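Local coordinates for protein 2,3-bisphosphoglycerate-independent phosphoglycerate mutase (Pyrococcus horikoshii, PDB 2ZKT) that probably interconverts 2-phosphoglycerate and 3-phosphoglycerate in glycolysis, as a metal-binding mutase that works without a 2,3-bisphosphoglycerate cofactor, at residues L8-G14 with I341-H347; N36-L40 with I327-L331; I45-P51 with P360-I365; N279-K283 with F298-K302. All coordinates share one frame; numbering follows the deposited sequence.

Interaction 1 (L8-G14 with I341-H347); sequences LLIILDG and IAITGDH. With ZN (zinc ion), chain G.
Ile10 and Ile343 sit side by side in neighbouring parallel strands, Ile10 CB 3.8 Å from Ile343 CG1, and Ile10 CD1 reaches back along the same face to meet CD1 of Ile341. Helix 313-331 covers this face through Ile330 and Ile327. On the other face Leu9 CD1 rests against Ala342 CB, and Ile11 runs alongside Thr344, both pointing the same way. There the packing is tight: CG1 of Ile11, anti to its carbonyl carbon (chi1 -66°), carries CD1 to 3.3 Å from Thr344 CG2, while its other branch, CG2, comes in at about a right angle to Asp346, 3.6 Å from that residue's N. Cutting Ile11 back to an alanine would probably open a gap beside Thr344 CG2 and leave the turn at Asp346 less firmly backed. Thr344 OG1 looks the other way, to Pro362 O. Four nearly straight backbone bonds stitch the strands, the shortest from Ile10 N to Ala342 O at 2.7 Å. Past the strand ends the chemistry turns polar. Asp13 OD1 and Asp346 OD2 each bind the zinc ion at 2.3 Å, their carboxylate planes 57° apart, and His347 NE2 binds it at 2.4 Å; Ser60 completes the set. The metal between them probably offsets the repulsion of the two carboxylates, and Gly14 N adds a weak bond to Asp346 OD1, 3.3 Å long. Metal ligands gathered at the C-terminal ends of central parallel strands are the hallmark of the active site in the alkaline phosphatase superfamily.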
loop_
_atom_site.group_PDB
_atom_site.type_symbol
_atom_site.label_atom_id
_atom_site.label_comp_id
_atom_site.label_asym_id
_atom_site.label_seq_id
_atom_site.Cartn_x
_atom_site.Cartn_y
_atom_site.Cartn_z
ATOM N N LEU B 8 18.061 14.943 -3.258
ATOM C CA LEU B 8 17.881 13.502 -3.132
ATOM C C LEU B 8 16.863 13.020 -4.176
ATOM O O LEU B 8 15.647 13.176 -4.012
ATOM C CB LEU B 8 17.420 13.128 -1.711
ATOM C CG LEU B 8 17.199 11.636 -1.430
ATOM C CD1 LEU B 8 18.373 10.794 -1.925
ATOM C CD2 LEU B 8 17.003 11.466 0.054
ATOM N N LEU B 9 17.379 12.445 -5.257
ATOM C CA LEU B 9 16.539 11.957 -6.325
ATOM C C LEU B 9 16.397 10.437 -6.219
ATOM O O LEU B 9 17.379 9.687 -6.354
ATOM C CB LEU B 9 17.140 12.349 -7.681
ATOM C CG LEU B 9 16.400 11.824 -8.921
ATOM C CD1 LEU B 9 14.925 12.179 -8.821
ATOM C CD2 LEU B 9 17.024 12.409 -10.187
ATOM N N ILE B 10 15.161 9.991 -5.990
ATOM C CA ILE B 10 14.865 8.571 -5.837
ATOM C C ILE B 10 14.095 7.986 -7.026
ATOM O O ILE B 10 13.012 8.467 -7.387
ATOM C CB ILE B 10 14.086 8.364 -4.516
ATOM C CG1 ILE B 10 14.988 8.797 -3.344
ATOM C CG2 ILE B 10 13.632 6.910 -4.361
ATOM C CD1 ILE B 10 14.347 8.632 -1.991
ATOM N N ILE B 11 14.673 6.956 -7.646
ATOM C CA ILE B 11 14.039 6.300 -8.782
ATOM C C ILE B 11 13.572 4.874 -8.471
ATOM O O ILE B 11 14.367 3.997 -8.075
ATOM C CB ILE B 11 14.988 6.230 -10.007
ATOM C CG1 ILE B 11 15.277 7.650 -10.532
ATOM C CG2 ILE B 11 14.370 5.360 -11.101
ATOM C CD1 ILE B 11 14.032 8.413 -10.972
ATOM N N LEU B 12 12.269 4.655 -8.650
ATOM C CA LEU B 12 11.674 3.345 -8.443
ATOM C C LEU B 12 11.430 2.814 -9.857
ATOM O O LEU B 12 10.387 3.064 -10.458
ATOM C CB LEU B 12 10.360 3.478 -7.669
ATOM C CG LEU B 12 10.492 4.270 -6.358
ATOM C CD1 LEU B 12 9.210 4.110 -5.574
ATOM C CD2 LEU B 12 11.677 3.768 -5.538
ATOM N N ASP B 13 12.433 2.106 -10.379
ATOM C CA ASP B 13 12.423 1.541 -11.728
ATOM C C ASP B 13 11.076 0.942 -12.156
ATOM O O ASP B 13 10.482 0.124 -11.443
ATOM C CB ASP B 13 13.538 0.487 -11.826
ATOM C CG ASP B 13 14.163 0.415 -13.208
ATOM O OD1 ASP B 13 13.524 -0.162 -14.119
ATOM O OD2 ASP B 13 15.290 0.954 -13.386
ATOM N N GLY B 14 10.598 1.371 -13.326
ATOM C CA GLY B 14 9.333 0.874 -13.857
ATOM C C GLY B 14 8.107 1.158 -12.996
ATOM O O GLY B 14 7.091 0.472 -13.110
ATOM N N ILE B 341 13.732 16.624 -1.871
ATOM C CA ILE B 341 13.550 15.252 -2.319
ATOM C C ILE B 341 12.586 15.070 -3.494
ATOM O O ILE B 341 11.499 15.665 -3.548
ATOM C CB ILE B 341 13.104 14.341 -1.140
ATOM C CG1 ILE B 341 13.042 12.880 -1.604
ATOM C CG2 ILE B 341 11.756 14.789 -0.621
ATOM C CD1 ILE B 341 12.786 11.889 -0.477
ATOM N N ALA B 342 13.008 14.235 -4.445
ATOM C CA ALA B 342 12.203 13.950 -5.619
ATOM C C ALA B 342 12.100 12.437 -5.783
ATOM O O ALA B 342 13.088 11.710 -5.626
ATOM C CB ALA B 342 12.832 14.588 -6.866
ATOM N N ILE B 343 10.902 11.956 -6.090
ATOM C CA ILE B 343 10.702 10.526 -6.267
ATOM C C ILE B 343 9.894 10.248 -7.525
ATOM O O ILE B 343 8.858 10.869 -7.772
ATOM C CB ILE B 343 9.959 9.919 -5.055
ATOM C CG1 ILE B 343 10.783 10.134 -3.779
ATOM C CG2 ILE B 343 9.696 8.430 -5.296
ATOM C CD1 ILE B 343 10.074 9.736 -2.494
ATOM N N THR B 344 10.372 9.316 -8.337
ATOM C CA THR B 344 9.631 8.956 -9.537
ATOM C C THR B 344 10.197 7.665 -10.121
ATOM O O THR B 344 10.966 6.952 -9.492
ATOM C CB THR B 344 9.767 10.103 -10.551
ATOM O OG1 THR B 344 8.858 9.886 -11.636
ATOM C CG2 THR B 344 11.194 10.149 -11.110
ATOM N N GLY B 345 9.758 7.354 -11.349
ATOM C CA GLY B 345 10.352 6.224 -12.048
ATOM C C GLY B 345 11.013 6.700 -13.342
ATOM O O GLY B 345 10.640 7.713 -13.919
ATOM N N ASP B 346 12.063 5.967 -13.761
ATOM C CA ASP B 346 12.693 6.310 -15.033
ATOM C C ASP B 346 11.755 6.028 -16.216
ATOM O O ASP B 346 11.968 6.473 -17.339
ATOM C CB ASP B 346 13.991 5.503 -15.169
ATOM C CG ASP B 346 13.691 4.016 -15.022
ATOM O OD1 ASP B 346 12.843 3.682 -14.188
ATOM O OD2 ASP B 346 14.309 3.215 -15.721
ATOM N N HIS B 347 10.699 5.229 -15.935
ATOM C CA HIS B 347 9.707 4.940 -16.970
ATOM C C HIS B 347 8.569 4.051 -16.439
ATOM O O HIS B 347 8.587 3.571 -15.310
ATOM C CB HIS B 347 10.419 4.255 -18.145
ATOM C CG HIS B 347 10.979 2.927 -17.699
ATOM N ND1 HIS B 347 10.202 1.849 -17.417
ATOM C CD2 HIS B 347 12.322 2.562 -17.539
ATOM C CE1 HIS B 347 11.059 0.858 -17.099
ATOM N NE2 HIS B 347 12.336 1.256 -17.161
HETATM ZN ZN ZN G . 14.396 0.957 -15.893
#

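Interaction 2 (N36-L40 with I327-L331); sequences NMDKL and IGYIL
Asn36 lies against Gly328, and the start of its helix is tied to the same neighbour: the carboxylate of Asp324, one turn before Gly328, accepts from Asn36 N through OD2 and from Met37 N through OD1. No hydrogen bond joins 36-40 to 327-331 directly. The two helices belong to the layer that covers one face of the central sheet in this alpha/beta fold, with Leu40 and Ile327 both resting on Ile343 of strand 339-344. Their short axes run 10.3 Å apart at 53°. The closest backbone approach is made possible by Gly328, where a CB would collide with Asn36 ND2. With chi1 at -73°, Asn36 holds its amide flat over the glycine, so that Gly328 CA sits above the plane, 3.4 Å from CG and about as far from OD1 and ND2. Replacing Asn36 with an alanine takes the amide away and would probably leave a gap above Gly328 CA and cost the bond that ND2 makes outside these two segments. Further along, Leu40 and Leu331 reach toward each other tip to tip, Leu331 CD1 lying 3.8 Å from Leu40 CG and the other methyls meshing at similar range. Lys39 slides past Leu331 in the opposite direction at the outer margin, where it also packs on Asn24 of the second subunit. On the side nearer the sheet Met37, its chain bent at chi3, crosses Ile327 at about a right angle and brings SD to 3.7 Å from Ile327 CD1.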
loop_
_atom_site.group_PDB
_atom_site.type_symbol
_atom_site.label_atom_id
_atom_site.label_comp_id
_atom_site.label_asym_id
_atom_site.label_seq_id
_atom_site.Cartn_x
_atom_site.Cartn_y
_atom_site.Cartn_z
ATOM N N ASN B 36 4.409 6.853 3.577
ATOM C CA ASN B 36 5.504 7.833 3.512
ATOM C C ASN B 36 5.493 8.674 2.232
ATOM O O ASN B 36 5.662 9.896 2.283
ATOM C CB ASN B 36 6.861 7.129 3.695
ATOM C CG ASN B 36 7.089 6.679 5.146
ATOM O OD1 ASN B 36 7.232 7.507 6.043
ATOM N ND2 ASN B 36 7.098 5.365 5.375
ATOM N N MET B 37 5.289 8.038 1.084
ATOM C CA MET B 37 5.226 8.804 -0.156
ATOM C C MET B 37 3.944 9.671 -0.137
ATOM O O MET B 37 3.946 10.801 -0.649
ATOM C CB MET B 37 5.276 7.866 -1.382
ATOM C CG MET B 37 6.681 7.250 -1.590
ATOM S SD MET B 37 6.914 6.206 -3.068
ATOM C CE MET B 37 6.545 4.537 -2.417
ATOM N N ASP B 38 2.863 9.165 0.474
ATOM C CA ASP B 38 1.612 9.938 0.566
ATOM C C ASP B 38 1.843 11.183 1.439
ATOM O O ASP B 38 1.294 12.256 1.169
ATOM C CB ASP B 38 0.471 9.109 1.191
ATOM C CG ASP B 38 0.022 7.943 0.300
ATOM O OD1 ASP B 38 0.615 7.764 -0.796
ATOM O OD2 ASP B 38 -0.923 7.209 0.703
ATOM N N LYS B 39 2.643 11.029 2.494
ATOM C CA LYS B 39 2.954 12.140 3.388
ATOM C C LYS B 39 3.737 13.197 2.598
ATOM O O LYS B 39 3.455 14.401 2.685
ATOM C CB LYS B 39 3.800 11.640 4.571
ATOM C CG LYS B 39 4.261 12.743 5.515
ATOM C CD LYS B 39 5.743 12.593 5.861
ATOM C CE LYS B 39 6.011 11.304 6.648
ATOM N NZ LYS B 39 6.717 11.543 7.948
ATOM N N LEU B 40 4.726 12.738 1.827
ATOM C CA LEU B 40 5.540 13.647 1.021
ATOM C C LEU B 40 4.712 14.326 -0.082
ATOM O O LEU B 40 4.890 15.524 -0.360
ATOM C CB LEU B 40 6.722 12.883 0.403
ATOM C CG LEU B 40 7.845 12.500 1.376
ATOM C CD1 LEU B 40 8.910 11.678 0.630
ATOM C CD2 LEU B 40 8.459 13.768 1.975
ATOM N N ILE B 327 12.088 4.581 2.062
ATOM C CA ILE B 327 11.951 6.042 2.063
ATOM C C ILE B 327 11.642 6.531 3.480
ATOM O O ILE B 327 12.164 7.559 3.916
ATOM C CB ILE B 327 10.823 6.488 1.093
ATOM C CG1 ILE B 327 11.263 6.202 -0.356
ATOM C CG2 ILE B 327 10.499 7.979 1.288
ATOM C CD1 ILE B 327 10.127 5.831 -1.288
ATOM N N GLY B 328 10.794 5.784 4.191
ATOM C CA GLY B 328 10.446 6.151 5.560
ATOM C C GLY B 328 11.687 6.248 6.445
ATOM O O GLY B 328 11.775 7.112 7.325
ATOM N N TYR B 329 12.650 5.358 6.220
ATOM C CA TYR B 329 13.891 5.385 6.995
ATOM C C TYR B 329 14.625 6.708 6.710
ATOM O O TYR B 329 14.992 7.444 7.636
ATOM C CB TYR B 329 14.795 4.203 6.607
ATOM C CG TYR B 329 16.161 4.249 7.268
ATOM C CD1 TYR B 329 16.342 3.806 8.589
ATOM C CD2 TYR B 329 17.261 4.792 6.597
ATOM C CE1 TYR B 329 17.586 3.909 9.218
ATOM C CE2 TYR B 329 18.507 4.907 7.218
ATOM C CZ TYR B 329 18.666 4.465 8.527
ATOM O OH TYR B 329 19.897 4.607 9.142
ATOM N N ILE B 330 14.830 7.009 5.421
ATOM C CA ILE B 330 15.516 8.235 5.024
ATOM C C ILE B 330 14.875 9.481 5.623
ATOM O O ILE B 330 15.577 10.365 6.126
ATOM C CB ILE B 330 15.547 8.404 3.485
ATOM C CG1 ILE B 330 16.345 7.256 2.852
ATOM C CG2 ILE B 330 16.162 9.750 3.122
ATOM C CD1 ILE B 330 16.232 7.187 1.331
ATOM N N LEU B 331 13.544 9.561 5.563
ATOM C CA LEU B 331 12.838 10.723 6.104
ATOM C C LEU B 331 13.087 10.920 7.603
ATOM O O LEU B 331 13.064 12.058 8.096
ATOM C CB LEU B 331 11.322 10.606 5.850
ATOM C CG LEU B 331 10.858 10.637 4.383
ATOM C CD1 LEU B 331 9.333 10.647 4.335
ATOM C CD2 LEU B 331 11.415 11.877 3.680
#

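Interaction 3 (I45-P51 with P360-I365); sequences ILGQQDP and PVPLLI
Leu46 leans across onto Leu363 and Leu364, and its side chain can be followed atom by atom through an antiparallel strand pair of the mixed central sheet, where 361-366 lies between 45-50 and 339-344. CB and then CG pass over the backbone oxygen of Leu363, with CG 3.6 Å from Leu363 O. CD1 goes on to settle 3.5 Å from CB of Leu364, on the sheet face that Gln48 and Pro362 also share. Helix 380-383 covers this face through Glu382. The backbone N of Leu46 turns outward to Asp373, a ligand of the calcium ion, while its neighbours face the partner strand: Ile45, Gly47 and Gln49 form hydrogen-bonded pairs with Ile365, Leu363 and Val361, each giving and taking a bond. The shortest of these bonds are 2.8 Å, from Leu363 N to Gly47 O and from Val361 N to Gln49 O. On the opposite face, that of Ile45, Gln49 and Val361, Gly47 brings no side chain, and Leu363 CB lies 3.5 Å from Gly47 O. Gln49 runs beside Val361; a bend at chi2 (93°) swings its amide over, putting NE2 3.8 Å from Val361 CB. At the far end the Pro360 ring lies between two side chains: Gln48 OE1 is 3.6 Å from its CG, and Asp50, whose OD2 is held by Arg390 in a salt bridge, places OD1 3.4 Å from Pro360 CB.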
loop_
_atom_site.group_PDB
_atom_site.type_symbol
_atom_site.label_atom_id
_atom_site.label_comp_id
_atom_site.label_asym_id
_atom_site.label_seq_id
_atom_site.Cartn_x
_atom_site.Cartn_y
_atom_site.Cartn_z
ATOM N N ILE B 45 4.581 18.661 -3.986
ATOM C CA ILE B 45 3.889 18.964 -5.218
ATOM C C ILE B 45 4.065 17.751 -6.124
ATOM O O ILE B 45 5.114 17.096 -6.099
ATOM C CB ILE B 45 4.494 20.248 -5.858
ATOM C CG1 ILE B 45 3.625 20.738 -7.016
ATOM C CG2 ILE B 45 5.930 19.995 -6.329
ATOM C CD1 ILE B 45 4.093 22.090 -7.584
ATOM N N LEU B 46 3.042 17.451 -6.922
ATOM C CA LEU B 46 3.071 16.308 -7.833
ATOM C C LEU B 46 3.019 16.686 -9.320
ATOM O O LEU B 46 2.585 17.781 -9.697
ATOM C CB LEU B 46 1.891 15.376 -7.522
ATOM C CG LEU B 46 2.104 14.112 -6.664
ATOM C CD1 LEU B 46 2.839 14.428 -5.386
ATOM C CD2 LEU B 46 0.732 13.489 -6.371
ATOM N N GLY B 47 3.450 15.745 -10.163
ATOM C CA GLY B 47 3.422 15.950 -11.603
ATOM C C GLY B 47 3.595 14.625 -12.347
ATOM O O GLY B 47 3.754 13.568 -11.736
ATOM N N GLN B 48 3.559 14.695 -13.681
ATOM C CA GLN B 48 3.736 13.523 -14.535
ATOM C C GLN B 48 4.917 13.850 -15.426
ATOM O O GLN B 48 5.030 14.978 -15.933
ATOM C CB GLN B 48 2.529 13.291 -15.453
ATOM C CG GLN B 48 1.184 13.267 -14.796
ATOM C CD GLN B 48 0.079 12.920 -15.791
ATOM O OE1 GLN B 48 -0.142 11.743 -16.096
ATOM N NE2 GLN B 48 -0.611 13.941 -16.311
ATOM N N GLN B 49 5.804 12.885 -15.633
ATOM C CA GLN B 49 6.944 13.160 -16.503
ATOM C C GLN B 49 7.065 12.129 -17.599
ATOM O O GLN B 49 6.839 10.932 -17.371
ATOM C CB GLN B 49 8.258 13.213 -15.701
ATOM C CG GLN B 49 8.670 11.901 -15.051
ATOM C CD GLN B 49 9.618 11.067 -15.914
ATOM O OE1 GLN B 49 9.866 11.372 -17.085
ATOM N NE2 GLN B 49 10.143 10.001 -15.327
ATOM N N ASP B 50 7.384 12.617 -18.796
ATOM C CA ASP B 50 7.604 11.751 -19.945
ATOM C C ASP B 50 9.125 11.653 -20.039
ATOM O O ASP B 50 9.807 12.656 -20.245
ATOM C CB ASP B 50 7.045 12.381 -21.223
ATOM C CG ASP B 50 5.522 12.400 -21.249
ATOM O OD1 ASP B 50 4.906 11.310 -21.102
ATOM O OD2 ASP B 50 4.939 13.498 -21.424
ATOM N N PRO B 51 9.681 10.445 -19.827
ATOM C CA PRO B 51 11.146 10.299 -19.915
ATOM C C PRO B 51 11.629 10.890 -21.247
ATOM O O PRO B 51 12.566 11.682 -21.293
ATOM C CB PRO B 51 11.350 8.784 -19.870
ATOM C CG PRO B 51 10.176 8.301 -19.022
ATOM C CD PRO B 51 9.015 9.160 -19.498
ATOM N N PRO B 360 3.304 8.247 -19.117
ATOM C CA PRO B 360 4.090 9.174 -18.287
ATOM C C PRO B 360 4.243 8.571 -16.888
ATOM O O PRO B 360 3.510 7.660 -16.526
ATOM C CB PRO B 360 3.249 10.468 -18.305
ATOM C CG PRO B 360 1.823 9.948 -18.497
ATOM C CD PRO B 360 2.023 8.861 -19.540
ATOM N N VAL B 361 5.185 9.084 -16.103
ATOM C CA VAL B 361 5.434 8.524 -14.785
ATOM C C VAL B 361 5.137 9.494 -13.647
ATOM O O VAL B 361 5.491 10.671 -13.706
ATOM C CB VAL B 361 6.915 8.061 -14.675
ATOM C CG1 VAL B 361 7.147 7.329 -13.352
ATOM C CG2 VAL B 361 7.262 7.160 -15.847
ATOM N N PRO B 362 4.489 8.999 -12.579
ATOM C CA PRO B 362 4.180 9.889 -11.456
ATOM C C PRO B 362 5.472 10.431 -10.860
ATOM O O PRO B 362 6.482 9.721 -10.767
ATOM C CB PRO B 362 3.391 8.982 -10.493
ATOM C CG PRO B 362 3.902 7.612 -10.824
ATOM C CD PRO B 362 4.007 7.627 -12.322
ATOM N N LEU B 363 5.425 11.705 -10.469
ATOM C CA LEU B 363 6.578 12.400 -9.911
ATOM C C LEU B 363 6.170 13.236 -8.702
ATOM O O LEU B 363 5.120 13.870 -8.703
ATOM C CB LEU B 363 7.174 13.344 -10.978
ATOM C CG LEU B 363 8.157 14.444 -10.521
ATOM C CD1 LEU B 363 9.373 13.797 -9.841
ATOM C CD2 LEU B 363 8.610 15.284 -11.718
ATOM N N LEU B 364 7.011 13.246 -7.672
ATOM C CA LEU B 364 6.718 14.070 -6.516
ATOM C C LEU B 364 8.006 14.775 -6.086
ATOM O O LEU B 364 9.105 14.225 -6.215
ATOM C CB LEU B 364 6.144 13.225 -5.368
ATOM C CG LEU B 364 7.016 12.451 -4.366
ATOM C CD1 LEU B 364 7.822 13.399 -3.489
ATOM C CD2 LEU B 364 6.088 11.621 -3.471
ATOM N N ILE B 365 7.858 16.005 -5.603
ATOM C CA ILE B 365 8.983 16.780 -5.114
ATOM C C ILE B 365 8.541 17.425 -3.801
ATOM O O ILE B 365 7.458 18.033 -3.721
ATOM C CB ILE B 365 9.393 17.890 -6.105
ATOM C CG1 ILE B 365 9.730 17.270 -7.469
ATOM C CG2 ILE B 365 10.594 18.655 -5.550
ATOM C CD1 ILE B 365 10.043 18.307 -8.550
#

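Interaction 4 (N279-K283 with F298-K302); sequences NEMAK and FLHFK
Lys283 and Leu299 cross obliquely, the lysine passing over the leucine with its CB 3.6 Å from Leu299 CD1. From there the lysine chain is stretched out, every torsion beyond CB near 180°, and slants from the helix toward the strand, so that CD and CE pass the carbonyl of His300 before NZ comes to rest 3.4 Å from His300 O, a weak hydrogen bond. One turn earlier Glu280 offers its CB rather than its acid: CB meets Phe301 CE1 at 3.9 Å, approaching the ring obliquely, as does the lysine amine. The Phe301 side chain reaches out to this spot because CG stands anti to its backbone N (chi1 -177°). The carboxylate of Glu280 bends off to a salt bridge with Arg322 on helix 313-331. Asn279 is the N-cap of this helix, its OD1 accepting weakly from Ala282 N. Strand 265-267, helix 280-291 and strand 296-301 form a beta-alpha-beta crossover, and the lysine packs on Val249 of the strand lying between the two. His300 itself points away from the helix, toward Asp13 and the zinc site. The chemistry is therefore largely apolar: the methylenes of Glu280 and Lys283 do the packing against Leu299 and Phe301, and the buried amine, with such a long bond to His300 O, is probably only loosely steered by that carbonyl.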
loop_
_atom_site.group_PDB
_atom_site.type_symbol
_atom_site.label_atom_id
_atom_site.label_comp_id
_atom_site.label_asym_id
_atom_site.label_seq_id
_atom_site.Cartn_x
_atom_site.Cartn_y
_atom_site.Cartn_z
ATOM N N ASN B 279 18.829 -5.594 -0.324
ATOM C CA ASN B 279 18.657 -4.913 0.964
ATOM C C ASN B 279 18.373 -3.415 0.756
ATOM O O ASN B 279 19.275 -2.589 0.641
ATOM C CB ASN B 279 19.947 -5.087 1.777
ATOM C CG ASN B 279 19.677 -4.863 3.250
ATOM O OD1 ASN B 279 19.112 -3.850 3.658
ATOM N ND2 ASN B 279 20.176 -5.800 4.074
ATOM N N GLU B 280 17.089 -3.050 0.679
ATOM C CA GLU B 280 16.689 -1.659 0.459
ATOM C C GLU B 280 17.031 -0.756 1.655
ATOM O O GLU B 280 17.361 0.418 1.507
ATOM C CB GLU B 280 15.177 -1.603 0.150
ATOM C CG GLU B 280 14.294 -2.076 1.313
ATOM C CD GLU B 280 13.929 -3.537 1.134
ATOM O OE1 GLU B 280 14.545 -4.208 0.319
ATOM O OE2 GLU B 280 13.042 -4.010 1.837
ATOM N N MET B 281 16.892 -1.326 2.874
ATOM C CA MET B 281 17.219 -0.539 4.053
ATOM C C MET B 281 18.720 -0.213 4.088
ATOM O O MET B 281 19.174 0.730 4.732
ATOM C CB MET B 281 16.812 -1.327 5.313
ATOM C CG MET B 281 15.300 -1.596 5.405
ATOM S SD MET B 281 14.297 -0.103 5.221
ATOM C CE MET B 281 13.911 0.194 6.959
ATOM N N ALA B 282 19.494 -1.077 3.394
ATOM C CA ALA B 282 20.929 -0.839 3.283
ATOM C C ALA B 282 21.221 0.317 2.331
ATOM O O ALA B 282 22.151 1.089 2.513
ATOM C CB ALA B 282 21.596 -2.116 2.774
ATOM N N LYS B 283 20.386 0.430 1.298
ATOM C CA LYS B 283 20.530 1.508 0.321
ATOM C C LYS B 283 20.186 2.843 0.981
ATOM O O LYS B 283 20.861 3.859 0.761
ATOM C CB LYS B 283 19.609 1.255 -0.879
ATOM C CG LYS B 283 20.152 0.214 -1.848
ATOM C CD LYS B 283 19.157 -0.074 -2.961
ATOM C CE LYS B 283 19.749 -1.048 -3.955
ATOM N NZ LYS B 283 18.725 -1.543 -4.913
ATOM N N PHE B 298 21.745 10.289 -5.641
ATOM C CA PHE B 298 20.803 9.545 -6.472
ATOM C C PHE B 298 20.666 8.117 -5.919
ATOM O O PHE B 298 21.663 7.437 -5.680
ATOM C CB PHE B 298 21.326 9.514 -7.921
ATOM C CG PHE B 298 20.563 8.589 -8.830
ATOM C CD1 PHE B 298 19.235 8.861 -9.180
ATOM C CD2 PHE B 298 21.165 7.432 -9.327
ATOM C CE1 PHE B 298 18.516 7.987 -10.014
ATOM C CE2 PHE B 298 20.453 6.547 -10.162
ATOM C CZ PHE B 298 19.127 6.825 -10.505
ATOM N N LEU B 299 19.433 7.665 -5.711
ATOM C CA LEU B 299 19.171 6.321 -5.188
ATOM C C LEU B 299 18.290 5.552 -6.177
ATOM O O LEU B 299 17.221 6.030 -6.583
ATOM C CB LEU B 299 18.471 6.415 -3.821
ATOM C CG LEU B 299 17.938 5.118 -3.188
ATOM C CD1 LEU B 299 19.038 4.074 -3.077
ATOM C CD2 LEU B 299 17.374 5.433 -1.814
ATOM N N HIS B 300 18.741 4.361 -6.558
ATOM C CA HIS B 300 18.004 3.533 -7.510
ATOM C C HIS B 300 17.514 2.221 -6.869
ATOM O O HIS B 300 18.231 1.594 -6.089
ATOM C CB HIS B 300 18.912 3.255 -8.716
ATOM C CG HIS B 300 18.209 2.630 -9.884
ATOM N ND1 HIS B 300 17.973 1.272 -9.975
ATOM C CD2 HIS B 300 17.696 3.179 -11.014
ATOM C CE1 HIS B 300 17.345 1.009 -11.114
ATOM N NE2 HIS B 300 17.166 2.150 -11.762
ATOM N N PHE B 301 16.279 1.832 -7.193
ATOM C CA PHE B 301 15.656 0.599 -6.680
ATOM C C PHE B 301 15.092 -0.109 -7.909
ATOM O O PHE B 301 14.109 0.349 -8.487
ATOM C CB PHE B 301 14.519 0.949 -5.707
ATOM C CG PHE B 301 13.867 -0.251 -5.066
ATOM C CD1 PHE B 301 14.568 -1.035 -4.139
ATOM C CD2 PHE B 301 12.547 -0.598 -5.382
ATOM C CE1 PHE B 301 13.962 -2.142 -3.536
ATOM C CE2 PHE B 301 11.929 -1.704 -4.788
ATOM C CZ PHE B 301 12.636 -2.480 -3.857
ATOM N N LYS B 302 15.695 -1.233 -8.299
ATOM C CA LYS B 302 15.288 -1.960 -9.515
ATOM C C LYS B 302 14.137 -2.990 -9.499
ATOM O O LYS B 302 13.306 -3.010 -10.424
ATOM C CB LYS B 302 16.534 -2.642 -10.110
ATOM C CG LYS B 302 16.314 -3.343 -11.447
ATOM C CD LYS B 302 15.912 -2.355 -12.542
ATOM C CE LYS B 302 16.150 -2.943 -13.936
ATOM N NZ LYS B 302 15.546 -4.300 -14.092
#

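From the N terminus, strand 6-12 comes first and closes the longest loop, pairing with strand 339-344 in interaction 1. Helix 35-43 follows and meets helix 313-331 in interaction 2, wholly within that loop. Strand 45-50 then joins strand 361-366 in interaction 3, which crosses both interactions 1 and 2, since its second strand comes after theirs. Interaction 4, between helix 280-291 and strand 296-301, is a short local closure lying within all three. Interactions 1, 3 and 4 share one sheet: Leu299 bonds to strand 6-12 on one side, Pro362 and Leu364 to strand 339-344 on the other, and interaction 2 packs over its middle.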